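Local coordinates for Cag pathogenicity island protein (Cag10) (Helicobacter pylori 26695, PDB 6IQT), which is a VirB8 homologue that probably serves as an inner-membrane, self-associating component of the cag type IV secretion system, represented here by its soluble NTF2-like domain, at residues T108-I113 with K128-I133; K83-A88 with T112-P117. All coordinates share one frame; numbering follows the deposited sequence.

Contact 1 of 2, residues T108-I113 with K128-I133; sequences TFFITI and KKQVTI
Phe109 and Val131 face each other as a hydrogen-bonded antiparallel pair, and both of their backbone bonds form: Val131 N reaches Phe109 O at 2.8 Å with an N-H...O angle of 174°, and Phe109 N reaches Val131 O at 3.1 Å. The second such pair, Ile111 with Lys129, is bonded just as completely, with 2.9 Å between Ile111 N and Lys129 O. Phe109 CG sits between its own N and carbonyl carbon (chi1 49°), a rotation that lays the ring beside the partner strand: Val131 O lies over the centre of one ring face, 4.1 Å above the plane, while ring atom CZ meets Val131 CG1 at 3.8 Å. The other branch of Val131, CG2, touches Ile111 CD1 at 4.0 Å. Next along this face, the aliphatic part of Lys129 runs past the isoleucines, its CB near Ile111 CG1 and its CD near CD1 of both Ile111 and Ile113. The pairing joins strands 105-117 and 125-137, a beta hairpin at the middle of the four-stranded antiparallel sheet of the VirB8 fold, an NTF2-like domain; the 144° between the segment directions shows that the two strands twist markedly against each other here. On the other face, Phe110 leans over the neighbouring strand and its CE1 touches Gln130 CB at 3.7 Å. Thr108 CG2 lies alongside Thr132 OG1, 3.6 Å away. Thr112 OG1 passes Lys128 CG, but its hydrogen-bonding partner is Ser91 OG on strand 84-98. Farther out, helix 30-43 covers the Phe109 and Ile111 face through Val39, while Thr108 packs on Ile148 and Gln130 on Lys37, both of the second subunit.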
ATOM      1  N   THR A 108       9.735   2.577   3.959  1.00 26.56           N
ATOM      2  CA  THR A 108       8.887   3.390   3.087  1.00 27.28           C
ATOM      3  C   THR A 108       9.747   4.039   2.006  1.00 24.05           C
ATOM      4  O   THR A 108      10.846   4.533   2.283  1.00 21.71           O
ATOM      5  CB  THR A 108       8.094   4.467   3.891  1.00 31.19           C
ATOM      6  OG1 THR A 108       8.977   5.161   4.774  1.00 38.34           O
ATOM      7  CG2 THR A 108       7.003   3.828   4.739  1.00 27.27           C
ATOM      8  N   PHE A 109       9.264   4.008   0.766  1.00 20.27           N
ATOM      9  CA  PHE A 109      10.060   4.515  -0.347  1.00 20.14           C
ATOM     10  C   PHE A 109       9.148   4.659  -1.554  1.00 26.80           C
ATOM     11  O   PHE A 109       7.986   4.237  -1.538  1.00 24.45           O
ATOM     12  CB  PHE A 109      11.244   3.589  -0.678  1.00 23.63           C
ATOM     13  CG  PHE A 109      10.853   2.141  -0.819  1.00 23.33           C
ATOM     14  CD1 PHE A 109      10.470   1.633  -2.051  1.00 21.44           C
ATOM     15  CD2 PHE A 109      10.866   1.286   0.288  1.00 25.30           C
ATOM     16  CE1 PHE A 109      10.093   0.286  -2.181  1.00 25.99           C
ATOM     17  CE2 PHE A 109      10.499  -0.049   0.164  1.00 22.56           C
ATOM     18  CZ  PHE A 109      10.113  -0.547  -1.072  1.00 30.24           C
ATOM     19  N   PHE A 110       9.693   5.251  -2.607  1.00 24.13           N
ATOM     20  CA  PHE A 110       8.979   5.404  -3.864  1.00 23.95           C
ATOM     21  C   PHE A 110       9.579   4.449  -4.885  1.00 19.52           C
ATOM     22  O   PHE A 110      10.774   4.145  -4.836  1.00 24.12           O
ATOM     23  CB  PHE A 110       9.075   6.844  -4.392  1.00 25.17           C
ATOM     24  CG  PHE A 110       8.352   7.858  -3.534  1.00 30.10           C
ATOM     25  CD1 PHE A 110       6.981   8.029  -3.644  1.00 35.06           C
ATOM     26  CD2 PHE A 110       9.044   8.641  -2.628  1.00 39.73           C
ATOM     27  CE1 PHE A 110       6.315   8.968  -2.867  1.00 37.27           C
ATOM     28  CE2 PHE A 110       8.381   9.580  -1.849  1.00 44.46           C
ATOM     29  CZ  PHE A 110       7.021   9.742  -1.969  1.00 40.23           C
ATOM     30  N   ILE A 111       8.748   4.001  -5.831  1.00 22.62           N
ATOM     31  CA  ILE A 111       9.239   3.197  -6.945  1.00 25.54           C
ATOM     32  C   ILE A 111       8.780   3.811  -8.260  1.00 29.42           C
ATOM     33  O   ILE A 111       7.786   4.533  -8.335  1.00 25.12           O
ATOM     34  CB  ILE A 111       8.805   1.711  -6.884  1.00 27.14           C
ATOM     35  CG1 ILE A 111       7.301   1.558  -7.062  1.00 21.86           C
ATOM     36  CG2 ILE A 111       9.269   1.051  -5.595  1.00 26.24           C
ATOM     37  CD1 ILE A 111       6.900   0.100  -7.284  1.00 26.94           C
ATOM     38  N   THR A 112       9.538   3.521  -9.301  1.00 27.61           N
ATOM     39  CA  THR A 112       9.186   3.908 -10.656  1.00 35.38           C
ATOM     40  C   THR A 112       9.135   2.630 -11.477  1.00 30.66           C
ATOM     41  O   THR A 112      10.036   1.790 -11.373  1.00 31.35           O
ATOM     42  CB  THR A 112      10.200   4.919 -11.221  1.00 42.04           C
ATOM     43  OG1 THR A 112      10.156   6.129 -10.444  1.00 43.59           O
ATOM     44  CG2 THR A 112       9.875   5.266 -12.652  1.00 42.71           C
ATOM     45  N   ILE A 113       8.060   2.453 -12.232  1.00 32.01           N
ATOM     46  CA  ILE A 113       7.884   1.289 -13.093  1.00 33.95           C
ATOM     47  C   ILE A 113       7.892   1.779 -14.538  1.00 35.54           C
ATOM     48  O   ILE A 113       7.058   2.610 -14.928  1.00 33.25           O
ATOM     49  CB  ILE A 113       6.589   0.526 -12.772  1.00 29.42           C
ATOM     50  CG1 ILE A 113       6.520   0.180 -11.276  1.00 25.69           C
ATOM     51  CG2 ILE A 113       6.483  -0.737 -13.631  1.00 33.81           C
ATOM     52  CD1 ILE A 113       5.236  -0.526 -10.851  1.00 30.10           C
ATOM     53  N   LYS A 128       4.426   5.624 -11.112  1.00 32.05           N
ATOM     54  CA  LYS A 128       5.129   5.844  -9.855  1.00 31.73           C
ATOM     55  C   LYS A 128       4.201   5.456  -8.717  1.00 30.30           C
ATOM     56  O   LYS A 128       2.986   5.656  -8.810  1.00 31.89           O
ATOM     57  CB  LYS A 128       5.590   7.314  -9.707  1.00 35.09           C
ATOM     58  CG  LYS A 128       6.686   7.741 -10.702  1.00 44.09           C
ATOM     59  CD  LYS A 128       6.610   9.228 -11.034  1.00 48.32           C
ATOM     60  CE  LYS A 128       6.821   9.473 -12.535  1.00 61.45           C
ATOM     61  NZ  LYS A 128       5.524   9.699 -13.275  1.00 58.58           N
ATOM     62  N   LYS A 129       4.774   4.872  -7.664  1.00 27.88           N
ATOM     63  CA  LYS A 129       4.012   4.408  -6.514  1.00 26.31           C
ATOM     64  C   LYS A 129       4.786   4.730  -5.245  1.00 27.89           C
ATOM     65  O   LYS A 129       6.015   4.784  -5.255  1.00 25.78           O
ATOM     66  CB  LYS A 129       3.760   2.892  -6.549  1.00 28.97           C
ATOM     67  CG  LYS A 129       2.812   2.392  -7.645  1.00 38.48           C
ATOM     68  CD  LYS A 129       2.906   0.876  -7.766  1.00 41.98           C
ATOM     69  CE  LYS A 129       1.736   0.288  -8.541  1.00 49.44           C
ATOM     70  NZ  LYS A 129       1.539   0.998  -9.827  1.00 55.36           N
ATOM     71  N   GLN A 130       4.062   4.911  -4.147  1.00 28.97           N
ATOM     72  CA  GLN A 130       4.678   4.920  -2.829  1.00 29.07           C
ATOM     73  C   GLN A 130       4.405   3.574  -2.173  1.00 24.20           C
ATOM     74  O   GLN A 130       3.271   3.094  -2.176  1.00 25.99           O
ATOM     75  CB  GLN A 130       4.153   6.058  -1.948  1.00 28.83           C
ATOM     76  CG  GLN A 130       4.908   6.133  -0.633  1.00 36.61           C
ATOM     77  CD  GLN A 130       4.095   6.758   0.477  1.00 58.71           C
ATOM     78  OE1 GLN A 130       4.297   7.920   0.820  1.00 61.31           O
ATOM     79  NE2 GLN A 130       3.166   5.988   1.046  1.00 62.02           N
ATOM     80  N   VAL A 131       5.453   2.947  -1.656  1.00 26.53           N
ATOM     81  CA  VAL A 131       5.384   1.565  -1.208  1.00 24.20           C
ATOM     82  C   VAL A 131       5.845   1.517   0.235  1.00 25.69           C
ATOM     83  O   VAL A 131       6.841   2.156   0.592  1.00 26.01           O
ATOM     84  CB  VAL A 131       6.267   0.634  -2.081  1.00 27.14           C
ATOM     85  CG1 VAL A 131       6.364  -0.774  -1.476  1.00 29.48           C
ATOM     86  CG2 VAL A 131       5.771   0.599  -3.526  1.00 31.35           C
ATOM     87  N   THR A 132       5.148   0.720   1.036  1.00 25.99           N
ATOM     88  CA  THR A 132       5.515   0.398   2.410  1.00 24.31           C
ATOM     89  C   THR A 132       5.651  -1.113   2.535  1.00 23.63           C
ATOM     90  O   THR A 132       4.722  -1.846   2.187  1.00 26.14           O
ATOM     91  CB  THR A 132       4.429   0.882   3.380  1.00 35.99           C
ATOM     92  OG1 THR A 132       4.191   2.279   3.191  1.00 37.62           O
ATOM     93  CG2 THR A 132       4.817   0.597   4.818  1.00 29.16           C
ATOM     94  N   ILE A 133       6.777  -1.597   3.044  1.00 22.04           N
ATOM     95  CA  ILE A 133       6.862  -3.032   3.296  1.00 23.74           C
ATOM     96  C   ILE A 133       7.224  -3.257   4.759  1.00 23.91           C
ATOM     97  O   ILE A 133       7.912  -2.454   5.395  1.00 22.66           O
ATOM     98  CB  ILE A 133       7.854  -3.794   2.376  1.00 34.56           C
ATOM     99  CG1 ILE A 133       9.295  -3.508   2.757  1.00 39.96           C
ATOM    100  CG2 ILE A 133       7.595  -3.562   0.864  1.00 32.99           C
ATOM    101  CD1 ILE A 133      10.199  -4.696   2.519  1.00 49.19           C
TER

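Contact 2 of 2, residues K83-A88 with T112-P117; sequences KVRAEA and TIKITP
Glu87 OE1 joins Arg85 and Lys114 in a salt-bridge network. Its shorter arm, 3.0 Å to Arg85 NH2, stays within one strand and meets the oxygen on its anti side, 28° out of the carboxylate plane; the arm to Lys114 NZ crosses the strands but is weak at 3.5 Å. Lys114 gets there by bending at chi3 and chi4, which places NZ 2.9 Å from Arg85 NH1; two donors this close make the exact placing of the lysine end doubtful, although the shared carboxylate probably eases part of the repulsion. Thr116 OG1 lies at the edge of the Arg85 guanidinium and takes a weak hydrogen bond from NH1. Beneath these groups, the Arg85-Thr116 and Glu87-Lys114 pairs are each doubly hydrogen-bonded in antiparallel register, the shortest bond running 2.7 Å from Lys114 N to Glu87 O. On the opposite face the contact is apolar. Val84 CG1, anti to its own nitrogen (chi1 -161°), presses on Ile115 CG2 at 3.4 Å, tighter than usual for two carbons, and also meets Pro117 CG at 3.9 Å. Ala86 and Ala88 present only methyl groups to Ile113, with Ala88 CB 4.1 Å from Ile113 CG1. Helix 30-43 covers the Ala88 and Ile113 end of this apolar side through Phe43, and Tyr45 just beyond it meets Ala86; strand 125-137 flanks strand 105-117 along its other edge.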
ATOM      1  N   LYS A  83       2.925  -9.155 -24.539  1.00 44.36           N
ATOM      2  CA  LYS A  83       3.044  -7.957 -25.356  1.00 49.76           C
ATOM      3  C   LYS A  83       3.727  -6.783 -24.668  1.00 50.90           C
ATOM      4  O   LYS A  83       4.011  -5.781 -25.342  1.00 51.00           O
ATOM      5  CB  LYS A  83       1.656  -7.498 -25.834  1.00 52.25           C
ATOM      6  CG  LYS A  83       0.922  -8.528 -26.673  1.00 50.31           C
ATOM      7  CD  LYS A  83      -0.331  -7.941 -27.303  1.00 61.01           C
ATOM      8  CE  LYS A  83      -1.434  -8.990 -27.429  1.00 68.80           C
ATOM      9  NZ  LYS A  83      -2.167  -9.215 -26.152  1.00 71.36           N
ATOM     10  N   VAL A  84       3.978  -6.853 -23.356  1.00 38.08           N
ATOM     11  CA  VAL A  84       4.509  -5.720 -22.600  1.00 41.55           C
ATOM     12  C   VAL A  84       5.560  -6.218 -21.615  1.00 47.25           C
ATOM     13  O   VAL A  84       5.410  -7.297 -21.037  1.00 45.24           O
ATOM     14  CB  VAL A  84       3.396  -4.972 -21.835  1.00 49.24           C
ATOM     15  CG1 VAL A  84       3.867  -3.593 -21.470  1.00 56.14           C
ATOM     16  CG2 VAL A  84       2.104  -4.900 -22.645  1.00 50.93           C
ATOM     17  N   ARG A  85       6.605  -5.417 -21.391  1.00 44.48           N
ATOM     18  CA  ARG A  85       7.596  -5.680 -20.352  1.00 48.30           C
ATOM     19  C   ARG A  85       7.625  -4.530 -19.345  1.00 36.97           C
ATOM     20  O   ARG A  85       7.285  -3.390 -19.668  1.00 33.51           O
ATOM     21  CB  ARG A  85       8.972  -5.877 -20.962  1.00 60.39           C
ATOM     22  CG  ARG A  85       9.673  -4.567 -21.298  1.00 74.71           C
ATOM     23  CD  ARG A  85      11.155  -4.744 -21.529  1.00 82.46           C
ATOM     24  NE  ARG A  85      12.009  -4.670 -20.326  1.00 86.76           N
ATOM     25  CZ  ARG A  85      12.193  -3.609 -19.545  1.00 87.71           C
ATOM     26  NH1 ARG A  85      11.606  -2.459 -19.847  1.00 79.69           N
ATOM     27  NH2 ARG A  85      12.985  -3.711 -18.482  1.00 93.07           N
ATOM     28  N   ALA A  86       8.003  -4.838 -18.102  1.00 33.42           N
ATOM     29  CA  ALA A  86       7.942  -3.864 -17.010  1.00 30.05           C
ATOM     30  C   ALA A  86       9.219  -3.919 -16.175  1.00 30.86           C
ATOM     31  O   ALA A  86       9.648  -5.001 -15.771  1.00 29.59           O
ATOM     32  CB  ALA A  86       6.715  -4.116 -16.111  1.00 29.12           C
ATOM     33  N   GLU A  87       9.818  -2.761 -15.913  1.00 27.99           N
ATOM     34  CA  GLU A  87      11.020  -2.671 -15.089  1.00 29.21           C
ATOM     35  C   GLU A  87      10.741  -1.736 -13.924  1.00 32.50           C
ATOM     36  O   GLU A  87      10.359  -0.579 -14.141  1.00 32.02           O
ATOM     37  CB  GLU A  87      12.212  -2.174 -15.904  1.00 38.53           C
ATOM     38  CG  GLU A  87      13.438  -1.791 -15.084  1.00 55.54           C
ATOM     39  CD  GLU A  87      14.608  -1.344 -15.960  1.00 69.91           C
ATOM     40  OE1 GLU A  87      14.510  -1.460 -17.202  1.00 74.12           O
ATOM     41  OE2 GLU A  87      15.629  -0.891 -15.402  1.00 73.04           O
ATOM     42  N   ALA A  88      10.951  -2.240 -12.699  1.00 29.79           N
ATOM     43  CA  ALA A  88      10.622  -1.554 -11.448  1.00 23.19           C
ATOM     44  C   ALA A  88      11.900  -1.257 -10.665  1.00 30.91           C
ATOM     45  O   ALA A  88      12.684  -2.172 -10.386  1.00 33.05           O
ATOM     46  CB  ALA A  88       9.684  -2.415 -10.607  1.00 21.87           C
ATOM     47  N   THR A 112       9.538   3.521  -9.301  1.00 27.61           N
ATOM     48  CA  THR A 112       9.186   3.908 -10.656  1.00 35.38           C
ATOM     49  C   THR A 112       9.135   2.630 -11.477  1.00 30.66           C
ATOM     50  O   THR A 112      10.036   1.790 -11.373  1.00 31.35           O
ATOM     51  CB  THR A 112      10.200   4.919 -11.221  1.00 42.04           C
ATOM     52  OG1 THR A 112      10.156   6.129 -10.444  1.00 43.59           O
ATOM     53  CG2 THR A 112       9.875   5.266 -12.652  1.00 42.71           C
ATOM     54  N   ILE A 113       8.060   2.453 -12.232  1.00 32.01           N
ATOM     55  CA  ILE A 113       7.884   1.289 -13.093  1.00 33.95           C
ATOM     56  C   ILE A 113       7.892   1.779 -14.538  1.00 35.54           C
ATOM     57  O   ILE A 113       7.058   2.610 -14.928  1.00 33.25           O
ATOM     58  CB  ILE A 113       6.589   0.526 -12.772  1.00 29.42           C
ATOM     59  CG1 ILE A 113       6.520   0.180 -11.276  1.00 25.69           C
ATOM     60  CG2 ILE A 113       6.483  -0.737 -13.631  1.00 33.81           C
ATOM     61  CD1 ILE A 113       5.236  -0.526 -10.851  1.00 30.10           C
ATOM     62  N   LYS A 114       8.839   1.280 -15.327  1.00 32.89           N
ATOM     63  CA  LYS A 114       8.914   1.616 -16.746  1.00 33.36           C
ATOM     64  C   LYS A 114       8.252   0.496 -17.542  1.00 35.90           C
ATOM     65  O   LYS A 114       8.687  -0.661 -17.479  1.00 33.17           O
ATOM     66  CB  LYS A 114      10.354   1.837 -17.203  1.00 33.19           C
ATOM     67  CG  LYS A 114      10.459   2.273 -18.673  1.00 41.84           C
ATOM     68  CD  LYS A 114      11.884   2.649 -19.074  1.00 54.40           C
ATOM     69  CE  LYS A 114      12.891   1.540 -18.772  1.00 65.76           C
ATOM     70  NZ  LYS A 114      12.614   0.292 -19.539  1.00 70.84           N
ATOM     71  N   ILE A 115       7.190   0.843 -18.258  1.00 34.52           N
ATOM     72  CA  ILE A 115       6.423  -0.099 -19.058  1.00 39.29           C
ATOM     73  C   ILE A 115       6.723   0.192 -20.525  1.00 42.57           C
ATOM     74  O   ILE A 115       6.518   1.314 -21.003  1.00 44.39           O
ATOM     75  CB  ILE A 115       4.924  -0.002 -18.738  1.00 51.20           C
ATOM     76  CG1 ILE A 115       4.637  -0.679 -17.389  1.00 46.19           C
ATOM     77  CG2 ILE A 115       4.094  -0.618 -19.833  1.00 56.72           C
ATOM     78  CD1 ILE A 115       3.718   0.107 -16.488  1.00 47.12           C
ATOM     79  N   THR A 116       7.274  -0.791 -21.226  1.00 42.64           N
ATOM     80  CA  THR A 116       7.532  -0.662 -22.659  1.00 49.72           C
ATOM     81  C   THR A 116       6.878  -1.849 -23.354  1.00 53.54           C
ATOM     82  O   THR A 116       7.269  -3.007 -23.103  1.00 46.21           O
ATOM     83  CB  THR A 116       9.029  -0.575 -22.967  1.00 57.05           C
ATOM     84  OG1 THR A 116       9.688  -1.770 -22.542  1.00 55.64           O
ATOM     85  CG2 THR A 116       9.676   0.605 -22.245  1.00 63.61           C
ATOM     86  N   PRO A 117       5.850  -1.632 -24.169  1.00 64.70           N
ATOM     87  CA  PRO A 117       5.235  -2.759 -24.879  1.00 72.82           C
ATOM     88  C   PRO A 117       6.109  -3.242 -26.026  1.00 76.14           C
ATOM     89  O   PRO A 117       6.703  -2.446 -26.760  1.00 70.71           O
ATOM     90  CB  PRO A 117       3.905  -2.178 -25.376  1.00 67.62           C
ATOM     91  CG  PRO A 117       3.619  -1.075 -24.403  1.00 66.14           C
ATOM     92  CD  PRO A 117       4.969  -0.454 -24.185  1.00 66.03           C
TER

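In the fold
From the N terminus the chain passes through helices 30-43, 50-59 and 66-80 before entering the sheet at strand 84-98. Contact 2 closes the first hairpin, bringing the far end of strand 105-117 back to residues 83-88, with 23 residues between its segments. Contact 1 closes the second, across 14 residues, when strand 125-137 returns along residues 108-113. The two loops partly overlap, since 108-113 lies inside the span closed by contact 2 whereas 128-133 lies beyond it. Thr112 and Ile113 belong to both contacts, whose centres are 15 Å apart. Strand 105-117 therefore joins 84-98 to 125-137, and helix 30-43 packs against both contacts.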